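Local coordinates for polyketide synthase type I (Bacillus amyloliquefaciens, PDB 5KKU), which is a multidomain synthase whose N-terminal dehydratase domain, from the difficidin assembly line, probably removes water from a carrier-bound polyketide intermediate, at residues Thr37-Asp40 against Met41-Leu45. Numbering follows the deposited sequence.
Sequences TLID and MLYRL
Leu38, Ile39 and Asp40 accept hydrogen bonds at their carbonyl oxygens from the backbone N-H of Leu42, Tyr43 and Arg44, the i to i+4 pattern of an alpha-helix; Leu42 N to Leu38 O measures 3.1 Å. The side chains then pair three and four residues apart along the helix.

Asp40 and Arg44 form an i to i+4 salt bridge. Asp40 CG stands anti to the backbone N (chi1 169°), and the Arg44 chain bends at chi3, which brings its guanidinium back along the helix. Arg44 NH1 meets Asp40 OD2 at 2.5 Å. OD2 lies at the guanidinium edge, close to its plane, but the hydrogen bond is bent, with an N-H...O angle of 133°, and the carboxylate and guanidinium planes are turned 49° apart. One guanidinium face lies over Met41 CA. The other carboxylate oxygen, Asp40 OD1, takes a hydrogen bond from Ala192 N, so the acid also ties this helix to the C-terminal hotdog half.

Ile39 and Tyr43 run side by side. Ile39 CG2 touches Tyr43 CD2 at the ring, 4.1 Å away. Ile39 O sits at the ring edge, 3.3 Å from Tyr43 CD2. The phenol OH is held by hydrogen bonds with Ile55 O and Met229 N. Leu38 and Met41 are also side by side, with Leu38 CD2 4.2 Å from Met41 SD.

Residues 37-45 belong to helix 37-49, the central helix of the N-terminal hotdog fold. The side chain of Thr37 lies about 7 Å from that of His25 and about 6 Å from that of Asp198, the predicted catalytic pair. Leu38 and Met41 pack on Leu76 of strand 73-83. Leu38 and Leu42 share Ile91 of strand 86-97 and Met110 of strand 107-116, so the curved sheet wraps this apolar side of the helix.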
loop_
_atom_site.group_PDB
_atom_site.type_symbol
_atom_site.label_atom_id
_atom_site.label_comp_id
_atom_site.label_asym_id
_atom_site.label_seq_id
_atom_site.Cartn_x
_atom_site.Cartn_y
_atom_site.Cartn_z
ATOM N N THR A 37 0.870 1.901 -3.468
ATOM C CA THR A 37 1.761 1.881 -4.582
ATOM C C THR A 37 2.739 3.069 -4.590
ATOM O O THR A 37 3.867 2.929 -4.955
ATOM C CB THR A 37 0.936 1.896 -5.894
ATOM O OG1 THR A 37 0.203 0.699 -6.012
ATOM C CG2 THR A 37 1.774 2.042 -7.068
ATOM N N LEU A 38 2.267 4.243 -4.200
ATOM C CA LEU A 38 3.055 5.458 -4.171
ATOM C C LEU A 38 4.196 5.423 -3.192
ATOM O O LEU A 38 5.155 6.120 -3.343
ATOM C CB LEU A 38 2.186 6.675 -3.957
ATOM C CG LEU A 38 1.001 6.816 -4.903
ATOM C CD1 LEU A 38 0.087 7.851 -4.382
ATOM C CD2 LEU A 38 1.368 7.121 -6.325
ATOM N N ILE A 39 4.103 4.576 -2.195
ATOM C CA ILE A 39 5.189 4.366 -1.271
ATOM C C ILE A 39 6.443 3.877 -2.020
ATOM O O ILE A 39 7.526 4.350 -1.782
ATOM C CB ILE A 39 4.808 3.407 -0.111
ATOM C CG1 ILE A 39 3.896 4.086 0.885
ATOM C CG2 ILE A 39 6.020 2.885 0.614
ATOM C CD1 ILE A 39 3.199 3.199 1.858
ATOM N N ASP A 40 6.257 2.951 -2.957
ATOM C CA ASP A 40 7.347 2.463 -3.800
ATOM C C ASP A 40 7.903 3.572 -4.649
ATOM O O ASP A 40 9.059 3.687 -4.839
ATOM C CB ASP A 40 6.902 1.320 -4.693
ATOM C CG ASP A 40 7.914 0.956 -5.753
ATOM O OD1 ASP A 40 8.895 0.307 -5.516
ATOM O OD2 ASP A 40 7.718 1.372 -6.853
ATOM N N MET A 41 7.050 4.387 -5.219
ATOM C CA MET A 41 7.492 5.468 -6.077
ATOM C C MET A 41 8.426 6.401 -5.347
ATOM O O MET A 41 9.405 6.768 -5.888
ATOM C CB MET A 41 6.288 6.180 -6.701
ATOM C CG MET A 41 6.446 7.504 -7.405
ATOM S SD MET A 41 4.975 8.062 -8.258
ATOM C CE MET A 41 4.663 6.635 -9.175
ATOM N N LEU A 42 8.076 6.772 -4.135
ATOM C CA LEU A 42 8.875 7.665 -3.336
ATOM C C LEU A 42 10.246 7.103 -3.035
ATOM O O LEU A 42 11.195 7.784 -3.111
ATOM C CB LEU A 42 8.177 8.044 -2.056
ATOM C CG LEU A 42 7.417 9.339 -2.133
ATOM C CD1 LEU A 42 6.160 9.179 -2.923
ATOM C CD2 LEU A 42 7.120 9.847 -0.757
ATOM N N TYR A 43 10.296 5.830 -2.725
ATOM C CA TYR A 43 11.534 5.159 -2.471
ATOM C C TYR A 43 12.413 5.060 -3.713
ATOM O O TYR A 43 13.573 5.183 -3.593
ATOM C CB TYR A 43 11.293 3.782 -1.864
ATOM C CG TYR A 43 11.243 3.771 -0.366
ATOM C CD1 TYR A 43 12.379 3.753 0.380
ATOM C CD2 TYR A 43 10.044 3.811 0.302
ATOM C CE1 TYR A 43 12.321 3.748 1.737
ATOM C CE2 TYR A 43 9.984 3.800 1.656
ATOM C CZ TYR A 43 11.133 3.746 2.353
ATOM O OH TYR A 43 11.087 3.763 3.672
ATOM N N ARG A 44 11.836 4.856 -4.889
ATOM C CA ARG A 44 12.615 4.813 -6.090
ATOM C C ARG A 44 13.196 6.177 -6.408
ATOM O O ARG A 44 14.314 6.268 -6.792
ATOM C CB ARG A 44 11.832 4.331 -7.294
ATOM C CG ARG A 44 11.244 2.957 -7.220
ATOM C CD ARG A 44 10.616 2.540 -8.531
ATOM N NE ARG A 44 10.032 3.648 -9.268
ATOM C CZ ARG A 44 8.752 3.856 -9.360
ATOM N NH1 ARG A 44 7.944 3.043 -8.765
ATOM N NH2 ARG A 44 8.278 4.862 -10.011
ATOM N N LEU A 45 12.390 7.218 -6.270
ATOM C CA LEU A 45 12.771 8.584 -6.565
ATOM C C LEU A 45 13.717 9.169 -5.544
ATOM O O LEU A 45 14.592 9.875 -5.907
ATOM C CB LEU A 45 11.555 9.488 -6.685
ATOM C CG LEU A 45 10.687 9.296 -7.908
ATOM C CD1 LEU A 45 9.577 10.277 -7.937
ATOM C CD2 LEU A 45 11.474 9.393 -9.177
#